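Local coordinates for Two-component system sensor histidine kinase (Bacteroides thetaiotaomicron, PDB 3VA6), which probably senses extracellular signals and passes them on as a hybrid histidine kinase that phosphorylates a protein histidine with ATP, this chain being its extracellular part, at residues A[27-32]-A[285-290]; A[302-307]-A[684-689]; A[20-25]-A[38-43]. All coordinates share one frame; numbering follows the deposited sequence.

All three contacts belong to the first beta-propeller, with interaction 2 also reaching the C-terminal Y_Y_Y domain. Interaction 1 is largely buried and lies between the first blade, through strand 24-29, and the last, through strand 281-286; phenylalanine packing gives way there to a glutamine amide at a turn. Interaction 3 uses strand 24-29 as well, but stays within one blade and is held by backbone and asparagine hydrogen bonds, partly buried. Interaction 2 is a surface contact carried by a salt bridge, where the chain leaves the last blade. It touches interaction 1 through Glu289 and Ser684, whereas interaction 3 lies about 10 Å from it between nearest atoms.

Interaction 1: A[27-32]-A[285-290]; sequences FLQDSE and FADQEH
Phe27 to Asp30 and Phe285 to Gln288 run in nearly the same direction, 21° apart, with Phe27 CA 6.5 Å from Phe285 CA and Gln29 CA 6.8 Å from Asp287 CA. No backbone-to-backbone hydrogen bond joins them, so side chains fill the interval. The ring of Phe27 meets the stem of the other phenylalanine, Phe27 CD2 lying 3.8 Å from Phe285 CB, and the two side chains cross obliquely. With its CG anti to the backbone N (chi1 167°), the Phe285 ring extends along the neighbouring strand, where Phe285 CZ reaches Gln29 CB at 3.8 Å. Gln29 is stretched out, and its amide arrives at the type I turn Asp287-His290: Gln29 OE1 accepts from Gln288 N at 2.8 Å, with a fairly straight N-H (164°), although the position of OE1 is not wholly certain in the model. Its NE2 donates to Gly33 O, which would leave the amide held between two loops. A leucine here would probably leave both Gln288 N and Gly33 O without their side-chain partner. These are the innermost strands of the first and last blades of a beta-propeller, and each is followed by an aspartate hydrogen-bonded to a tryptophan of the next strand of its own blade, Asp30 to Trp36 and Asp287 to Trp293 as well as Asn291. Asp30 also pairs with Arg660, while Ile35 and Ile37 of strand 35-39 pack against Gln29, Phe285 and Phe27.

Interaction 2: A[302-307]-A[684-689]; sequences LSRYNS and SLDEKN
Arg304 reaches across the carbonyls of Ser684 and Leu685 to the carboxylate of Asp686. Arg304 CB sits 4.2 Å from Ser684 O. CG, anti to the carbonyl carbon (chi1 -64°), carries the chain on to Arg304 CD, which rests 3.2 Å from Leu685 O. The chain bends at chi3 there, turning the guanidinium over the loop. Arg304 NE stays near the same oxygen, at 3.3 Å from Leu685 O, but its N-H points too poorly for a hydrogen bond. Arg304 CZ lies 3.7 Å from Asp686 OD1, and the tip closes the contact: Arg304 NH1 forms a salt bridge to Asp686 OD1 at 2.9 Å. The two flat groups are turned 67° against each other, so this is a single-oxygen grip and not a side-by-side pairing, and Asp686 CA lies over one guanidinium face, displaced toward its rim. Arg304 follows strand 299-303 of the last blade, where the chain leaves the first propeller, and residues 684-689 lie in the loop between strands 674-679 and 691-696 of the beta-sandwich Y_Y_Y domain; the salt bridge thus spans two domains. No hydrogen bond directly joins the segments, but Asn291 connects them, its OD1 accepting from Tyr305 N and its ND2 donating to Ser684 OG. On the propeller side the Tyr305 ring makes an edge-to-face stack with His290, and its OH bonds to Asn242 OD1.

Interaction 3: A[20-25]-A[38-43]; sequences EASVVS and GSNKGL
Asn40 and Val23 form the tight end of a contact within the first propeller blade, where strands 24-29 and 35-39 make a beta hairpin and the chain turns from 35-39 into 42-46. Val24 and Ser39 are an antiparallel non-hydrogen-bonded pair, their CA atoms 4.5 Å apart, with a backbone bond on either side of it: Asn40 N to Val23 O, and Ser25 N to Gly38 O at 2.9 Å. Beyond the strand the asparagine side chain continues the pairing. Its CG stands between the backbone N and the carbonyl carbon (chi1 56°), which brings the amide up to the entering chain. There Asn40 OD1 accepts from Val23 N at 2.8 Å, with the donor tilted 34° out of the carbonyl plane, while Asn40 ND2 donates to Glu20 O at 3.1 Å nearly in the amide plane. Bonded at both of its polar atoms, the amide is fixed in its rotation. The far end, at Glu20 and Lys41, is looser. Exposed Glu20 lays OE1 along the aliphatic part of Lys41, 3.5 Å from its CD, but Glu20 OE1 and Lys41 NZ remain 4.5 Å apart, beyond a salt bridge. Inside the type I turn Ser39-Gly42, Lys41 N donates to Ser39 OG, an ST turn. Gly42 has backbone angles at which a CB would press on the carbonyl O of Lys41. Gly42 O accepts from Ser39 OG at 2.7 Å and from Ser39 N, the two donors arriving from opposite faces of the carbonyl plane.

Interaction 1: A[27-32]-A[285-290]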
loop_
_atom_site.group_PDB
_atom_site.type_symbol
_atom_site.label_atom_id
_atom_site.label_comp_id
_atom_site.label_asym_id
_atom_site.label_seq_id
_atom_site.Cartn_x
_atom_site.Cartn_y
_atom_site.Cartn_z
ATOM N N PHE A 27 -12.320 -12.174 -13.254
ATOM C CA PHE A 27 -12.503 -11.450 -11.993
ATOM C C PHE A 27 -12.463 -9.938 -12.233
ATOM O O PHE A 27 -11.814 -9.468 -13.162
ATOM C CB PHE A 27 -11.393 -11.793 -10.990
ATOM C CG PHE A 27 -11.271 -13.244 -10.683
ATOM C CD1 PHE A 27 -11.951 -13.800 -9.631
ATOM C CD2 PHE A 27 -10.447 -14.062 -11.448
ATOM C CE1 PHE A 27 -11.808 -15.150 -9.342
ATOM C CE2 PHE A 27 -10.307 -15.402 -11.166
ATOM C CZ PHE A 27 -10.988 -15.948 -10.114
ATOM N N LEU A 28 -13.158 -9.180 -11.399
ATOM C CA LEU A 28 -12.964 -7.724 -11.351
ATOM C C LEU A 28 -12.940 -7.315 -9.897
ATOM O O LEU A 28 -13.568 -7.983 -9.075
ATOM C CB LEU A 28 -14.072 -6.969 -12.084
ATOM C CG LEU A 28 -14.206 -7.327 -13.560
ATOM C CD1 LEU A 28 -15.515 -6.824 -14.140
ATOM C CD2 LEU A 28 -13.004 -6.820 -14.342
ATOM N N GLN A 29 -12.178 -6.274 -9.572
ATOM C CA GLN A 29 -12.219 -5.698 -8.237
ATOM C C GLN A 29 -12.693 -4.244 -8.323
ATOM O O GLN A 29 -12.087 -3.429 -9.025
ATOM C CB GLN A 29 -10.846 -5.781 -7.552
ATOM C CG GLN A 29 -10.912 -5.428 -6.068
ATOM C CD GLN A 29 -9.649 -5.725 -5.290
ATOM O OE1 GLN A 29 -8.555 -5.840 -5.858
ATOM N NE2 GLN A 29 -9.787 -5.801 -3.968
ATOM N N ASP A 30 -13.776 -3.908 -7.625
ATOM C CA ASP A 30 -14.263 -2.530 -7.693
ATOM C C ASP A 30 -13.316 -1.597 -6.977
ATOM O O ASP A 30 -12.429 -2.043 -6.247
ATOM C CB ASP A 30 -15.721 -2.350 -7.228
ATOM C CG ASP A 30 -15.953 -2.730 -5.792
ATOM O OD1 ASP A 30 -15.144 -2.357 -4.926
ATOM O OD2 ASP A 30 -16.990 -3.372 -5.527
ATOM N N SER A 31 -13.490 -0.306 -7.223
ATOM C CA SER A 31 -12.611 0.711 -6.658
ATOM C C SER A 31 -12.576 0.647 -5.135
ATOM O O SER A 31 -11.656 1.179 -4.522
ATOM C CB SER A 31 -13.052 2.108 -7.113
ATOM O OG SER A 31 -14.387 2.364 -6.710
ATOM N N GLU A 32 -13.572 0.016 -4.522
ATOM C CA GLU A 32 -13.596 -0.097 -3.073
ATOM C C GLU A 32 -13.254 -1.489 -2.535
ATOM O O GLU A 32 -13.420 -1.750 -1.348
ATOM C CB GLU A 32 -14.944 0.382 -2.551
ATOM C CG GLU A 32 -15.122 1.866 -2.763
ATOM C CD GLU A 32 -16.556 2.296 -2.700
ATOM O OE1 GLU A 32 -16.840 3.289 -1.980
ATOM O OE2 GLU A 32 -17.381 1.651 -3.384
ATOM N N PHE A 285 -5.881 -13.315 -12.036
ATOM C CA PHE A 285 -6.022 -11.896 -11.735
ATOM C C PHE A 285 -5.216 -11.523 -10.497
ATOM O O PHE A 285 -5.318 -12.191 -9.471
ATOM C CB PHE A 285 -7.506 -11.586 -11.517
ATOM C CG PHE A 285 -7.799 -10.232 -10.908
ATOM C CD1 PHE A 285 -7.759 -9.077 -11.679
ATOM C CD2 PHE A 285 -8.181 -10.125 -9.579
ATOM C CE1 PHE A 285 -8.077 -7.836 -11.134
ATOM C CE2 PHE A 285 -8.478 -8.885 -9.021
ATOM C CZ PHE A 285 -8.430 -7.737 -9.797
ATOM N N ALA A 286 -4.415 -10.461 -10.609
ATOM C CA ALA A 286 -3.725 -9.859 -9.459
ATOM C C ALA A 286 -4.641 -8.811 -8.921
ATOM O O ALA A 286 -4.994 -7.891 -9.638
ATOM C CB ALA A 286 -2.407 -9.215 -9.876
ATOM N N ASP A 287 -5.046 -8.946 -7.661
ATOM C CA ASP A 287 -5.966 -7.996 -7.058
ATOM C C ASP A 287 -5.160 -6.811 -6.567
ATOM O O ASP A 287 -3.939 -6.828 -6.705
ATOM C CB ASP A 287 -6.765 -8.679 -5.951
ATOM C CG ASP A 287 -6.012 -8.780 -4.620
ATOM O OD1 ASP A 287 -6.580 -9.395 -3.694
ATOM O OD2 ASP A 287 -4.881 -8.266 -4.471
ATOM N N GLN A 288 -5.795 -5.788 -5.994
ATOM C CA GLN A 288 -5.040 -4.566 -5.685
ATOM C C GLN A 288 -4.062 -4.745 -4.521
ATOM O O GLN A 288 -3.179 -3.928 -4.359
ATOM C CB GLN A 288 -5.891 -3.268 -5.562
ATOM C CG GLN A 288 -7.372 -3.298 -5.147
ATOM C CD GLN A 288 -8.421 -3.085 -6.308
ATOM O OE1 GLN A 288 -9.543 -2.559 -6.062
ATOM N NE2 GLN A 288 -8.077 -3.530 -7.557
ATOM N N GLU A 289 -4.182 -5.815 -3.730
ATOM C CA GLU A 289 -3.212 -6.099 -2.650
ATOM C C GLU A 289 -2.252 -7.190 -3.097
ATOM O O GLU A 289 -1.656 -7.864 -2.255
ATOM C CB GLU A 289 -3.898 -6.593 -1.369
ATOM C CG GLU A 289 -4.716 -5.576 -0.587
ATOM C CD GLU A 289 -5.669 -6.267 0.391
ATOM O OE1 GLU A 289 -6.673 -6.859 -0.100
ATOM O OE2 GLU A 289 -5.402 -6.267 1.631
ATOM N N HIS A 290 -2.162 -7.396 -4.416
ATOM C CA HIS A 290 -1.271 -8.384 -5.033
ATOM C C HIS A 290 -1.583 -9.835 -4.761
ATOM O O HIS A 290 -0.763 -10.705 -5.103
ATOM C CB HIS A 290 0.190 -8.122 -4.645
ATOM C CG HIS A 290 0.642 -6.689 -4.864
ATOM N ND1 HIS A 290 1.053 -5.876 -3.842
ATOM C CD2 HIS A 290 0.754 -5.938 -6.033
ATOM C CE1 HIS A 290 1.393 -4.676 -4.335
ATOM N NE2 HIS A 290 1.207 -4.703 -5.672
#

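Interaction 2: A[302-307]-A[684-689]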
loop_
_atom_site.group_PDB
_atom_site.type_symbol
_atom_site.label_atom_id
_atom_site.label_comp_id
_atom_site.label_asym_id
_atom_site.label_seq_id
_atom_site.Cartn_x
_atom_site.Cartn_y
_atom_site.Cartn_z
ATOM N N LEU A 302 -7.294 -19.086 -4.519
ATOM C CA LEU A 302 -6.713 -17.821 -4.075
ATOM C C LEU A 302 -5.331 -18.066 -3.497
ATOM O O LEU A 302 -5.178 -18.863 -2.558
ATOM C CB LEU A 302 -7.601 -17.172 -3.002
ATOM C CG LEU A 302 -7.097 -15.949 -2.235
ATOM C CD1 LEU A 302 -6.919 -14.750 -3.155
ATOM C CD2 LEU A 302 -8.089 -15.649 -1.128
ATOM N N SER A 303 -4.331 -17.373 -4.048
ATOM C CA SER A 303 -3.014 -17.359 -3.445
ATOM C C SER A 303 -2.780 -16.019 -2.781
ATOM O O SER A 303 -2.672 -14.997 -3.442
ATOM C CB SER A 303 -1.916 -17.640 -4.466
ATOM O OG SER A 303 -0.681 -17.834 -3.784
ATOM N N ARG A 304 -2.725 -16.035 -1.460
ATOM C CA ARG A 304 -2.558 -14.816 -0.697
ATOM C C ARG A 304 -1.149 -14.321 -0.842
ATOM O O ARG A 304 -0.215 -15.116 -0.756
ATOM C CB ARG A 304 -2.853 -15.037 0.790
ATOM C CG ARG A 304 -4.286 -15.434 1.077
ATOM C CD ARG A 304 -4.510 -15.598 2.575
ATOM N NE ARG A 304 -5.163 -16.874 2.810
ATOM C CZ ARG A 304 -4.538 -17.961 3.277
ATOM N NH1 ARG A 304 -3.243 -17.912 3.633
ATOM N NH2 ARG A 304 -5.215 -19.117 3.417
ATOM N N TYR A 305 -1.021 -13.013 -1.102
ATOM C CA TYR A 305 0.239 -12.282 -0.952
ATOM C C TYR A 305 0.509 -11.996 0.502
ATOM O O TYR A 305 -0.414 -11.738 1.278
ATOM C CB TYR A 305 0.206 -10.950 -1.700
ATOM C CG TYR A 305 1.587 -10.439 -1.979
ATOM C CD1 TYR A 305 2.433 -11.151 -2.844
ATOM C CD2 TYR A 305 2.081 -9.272 -1.368
ATOM C CE1 TYR A 305 3.726 -10.719 -3.106
ATOM C CE2 TYR A 305 3.383 -8.825 -1.619
ATOM C CZ TYR A 305 4.205 -9.545 -2.491
ATOM O OH TYR A 305 5.503 -9.167 -2.777
ATOM N N ASN A 306 1.789 -11.981 0.857
ATOM C CA ASN A 306 2.206 -11.848 2.253
ATOM C C ASN A 306 3.453 -10.991 2.430
ATOM O O ASN A 306 4.536 -11.372 1.992
ATOM C CB ASN A 306 2.472 -13.243 2.835
ATOM C CG ASN A 306 1.233 -13.870 3.459
ATOM O OD1 ASN A 306 0.098 -13.301 3.405
ATOM N ND2 ASN A 306 1.430 -15.067 4.058
ATOM N N SER A 307 3.307 -9.842 3.088
ATOM C CA SER A 307 4.474 -8.980 3.351
ATOM C C SER A 307 4.584 -8.571 4.824
ATOM O O SER A 307 5.663 -8.186 5.296
ATOM C CB SER A 307 4.491 -7.748 2.442
ATOM O OG SER A 307 5.552 -6.889 2.858
ATOM N N SER A 684 -6.551 -10.974 2.049
ATOM C CA SER A 684 -5.114 -11.165 2.231
ATOM C C SER A 684 -4.697 -11.891 3.515
ATOM O O SER A 684 -3.523 -12.134 3.715
ATOM C CB SER A 684 -4.408 -9.810 2.156
ATOM O OG SER A 684 -4.662 -9.201 0.902
ATOM N N LEU A 685 -5.646 -12.234 4.371
ATOM C CA LEU A 685 -5.330 -12.652 5.728
ATOM C C LEU A 685 -5.412 -14.159 5.917
ATOM O O LEU A 685 -6.180 -14.837 5.239
ATOM C CB LEU A 685 -6.277 -11.956 6.701
ATOM C CG LEU A 685 -6.073 -10.441 6.819
ATOM C CD1 LEU A 685 -7.231 -9.782 7.551
ATOM C CD2 LEU A 685 -4.771 -10.187 7.562
ATOM N N ASP A 686 -4.598 -14.672 6.838
ATOM C CA ASP A 686 -4.643 -16.076 7.226
ATOM C C ASP A 686 -5.750 -16.225 8.229
ATOM O O ASP A 686 -6.665 -16.994 8.020
ATOM C CB ASP A 686 -3.314 -16.507 7.832
ATOM C CG ASP A 686 -2.150 -16.177 6.933
ATOM O OD1 ASP A 686 -2.382 -16.112 5.693
ATOM O OD2 ASP A 686 -1.024 -15.972 7.453
ATOM N N GLU A 687 -5.664 -15.446 9.308
ATOM C CA GLU A 687 -6.690 -15.396 10.352
ATOM C C GLU A 687 -7.616 -14.230 10.100
ATOM O O GLU A 687 -7.169 -13.145 9.787
ATOM C CB GLU A 687 -6.060 -15.209 11.735
ATOM C CG GLU A 687 -5.040 -16.255 12.137
ATOM C CD GLU A 687 -5.674 -17.564 12.596
ATOM O OE1 GLU A 687 -6.905 -17.750 12.387
ATOM O OE2 GLU A 687 -4.940 -18.409 13.165
ATOM N N LYS A 688 -8.911 -14.453 10.256
ATOM C CA LYS A 688 -9.892 -13.373 10.176
ATOM C C LYS A 688 -9.755 -12.485 11.405
ATOM O O LYS A 688 -9.255 -12.930 12.427
ATOM C CB LYS A 688 -11.319 -13.930 10.133
ATOM C CG LYS A 688 -11.614 -14.941 9.037
ATOM C CD LYS A 688 -11.573 -14.337 7.650
ATOM C CE LYS A 688 -12.391 -15.155 6.663
ATOM N NZ LYS A 688 -12.016 -16.583 6.616
ATOM N N ASN A 689 -10.188 -11.227 11.286
ATOM C CA ASN A 689 -10.231 -10.295 12.427
ATOM C C ASN A 689 -11.479 -10.530 13.228
ATOM O O ASN A 689 -12.459 -11.081 12.720
ATOM C CB ASN A 689 -10.173 -8.845 11.958
ATOM C CG ASN A 689 -8.927 -8.566 11.140
ATOM O OD1 ASN A 689 -7.812 -8.658 11.634
ATOM N ND2 ASN A 689 -9.115 -8.304 9.850
#

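Interaction 3: A[20-25]-A[38-43]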
loop_
_atom_site.group_PDB
_atom_site.type_symbol
_atom_site.label_atom_id
_atom_site.label_comp_id
_atom_site.label_asym_id
_atom_site.label_seq_id
_atom_site.Cartn_x
_atom_site.Cartn_y
_atom_site.Cartn_z
ATOM N N GLU A 20 -23.598 -25.965 -9.987
ATOM C CA GLU A 20 -23.942 -25.422 -11.309
ATOM C C GLU A 20 -22.790 -24.551 -11.843
ATOM O O GLU A 20 -22.340 -24.754 -12.966
ATOM C CB GLU A 20 -25.274 -24.628 -11.267
ATOM C CG GLU A 20 -25.244 -23.370 -10.375
ATOM C CD GLU A 20 -26.408 -22.407 -10.589
ATOM O OE1 GLU A 20 -26.941 -22.330 -11.720
ATOM O OE2 GLU A 20 -26.772 -21.690 -9.624
ATOM N N ALA A 21 -22.294 -23.632 -11.011
ATOM C CA ALA A 21 -21.323 -22.597 -11.424
ATOM C C ALA A 21 -19.861 -22.962 -11.083
ATOM O O ALA A 21 -19.116 -22.249 -10.360
ATOM C CB ALA A 21 -21.698 -21.222 -10.837
ATOM N N SER A 22 -19.475 -24.106 -11.622
ATOM C CA SER A 22 -18.135 -24.616 -11.456
ATOM C C SER A 22 -17.059 -23.787 -12.202
ATOM O O SER A 22 -15.890 -23.834 -11.806
ATOM C CB SER A 22 -18.087 -26.076 -11.921
ATOM O OG SER A 22 -18.105 -26.128 -13.335
ATOM N N VAL A 23 -17.426 -23.051 -13.253
ATOM C CA VAL A 23 -16.416 -22.516 -14.178
ATOM C C VAL A 23 -16.277 -20.995 -14.098
ATOM O O VAL A 23 -17.241 -20.264 -14.370
ATOM C CB VAL A 23 -16.718 -22.904 -15.650
ATOM C CG1 VAL A 23 -15.644 -22.373 -16.603
ATOM C CG2 VAL A 23 -16.857 -24.410 -15.785
ATOM N N VAL A 24 -15.070 -20.529 -13.755
ATOM C CA VAL A 24 -14.801 -19.095 -13.523
ATOM C C VAL A 24 -13.913 -18.535 -14.615
ATOM O O VAL A 24 -12.796 -19.014 -14.816
ATOM C CB VAL A 24 -14.065 -18.860 -12.199
ATOM C CG1 VAL A 24 -13.912 -17.371 -11.968
ATOM C CG2 VAL A 24 -14.801 -19.542 -11.059
ATOM N N SER A 25 -14.396 -17.510 -15.303
ATOM C CA SER A 25 -13.729 -17.054 -16.497
ATOM C C SER A 25 -13.073 -15.715 -16.310
ATOM O O SER A 25 -12.218 -15.354 -17.093
ATOM C CB SER A 25 -14.720 -16.945 -17.627
ATOM O OG SER A 25 -15.687 -15.982 -17.276
ATOM N N GLY A 38 -16.929 -13.768 -12.628
ATOM C CA GLY A 38 -17.765 -14.210 -13.747
ATOM C C GLY A 38 -17.768 -15.725 -13.838
ATOM O O GLY A 38 -16.700 -16.347 -13.886
ATOM N N SER A 39 -18.960 -16.322 -13.860
ATOM C CA SER A 39 -19.099 -17.773 -13.844
ATOM C C SER A 39 -19.944 -18.204 -15.005
ATOM O O SER A 39 -20.676 -17.381 -15.571
ATOM C CB SER A 39 -19.800 -18.227 -12.574
ATOM O OG SER A 39 -21.188 -17.967 -12.640
ATOM N N ASN A 40 -19.904 -19.506 -15.313
ATOM C CA ASN A 40 -20.709 -20.049 -16.398
ATOM C C ASN A 40 -22.210 -19.849 -16.191
ATOM O O ASN A 40 -22.980 -20.077 -17.106
ATOM C CB ASN A 40 -20.386 -21.525 -16.686
ATOM C CG ASN A 40 -20.525 -22.410 -15.473
ATOM O OD1 ASN A 40 -19.790 -22.267 -14.489
ATOM N ND2 ASN A 40 -21.474 -23.334 -15.537
ATOM N N LYS A 41 -22.630 -19.432 -15.000
ATOM C CA LYS A 41 -24.052 -19.181 -14.752
ATOM C C LYS A 41 -24.394 -17.754 -14.391
ATOM O O LYS A 41 -25.551 -17.437 -14.157
ATOM C CB LYS A 41 -24.567 -20.139 -13.687
ATOM C CG LYS A 41 -24.437 -21.602 -14.110
ATOM C CD LYS A 41 -25.613 -22.082 -14.959
ATOM C CE LYS A 41 -25.298 -23.453 -15.615
ATOM N NZ LYS A 41 -26.423 -24.441 -15.681
ATOM N N GLY A 42 -23.394 -16.881 -14.378
ATOM C CA GLY A 42 -23.631 -15.460 -14.078
ATOM C C GLY A 42 -22.639 -14.790 -13.149
ATOM O O GLY A 42 -21.547 -15.280 -12.903
ATOM N N LEU A 43 -23.010 -13.622 -12.669
ATOM C CA LEU A 43 -22.124 -12.839 -11.828
ATOM C C LEU A 43 -22.327 -13.173 -10.357
ATOM O O LEU A 43 -23.446 -13.129 -9.819
ATOM C CB LEU A 43 -22.357 -11.340 -12.068
ATOM C CG LEU A 43 -21.513 -10.314 -11.308
ATOM C CD1 LEU A 43 -20.058 -10.461 -11.728
ATOM C CD2 LEU A 43 -21.992 -8.881 -11.539
#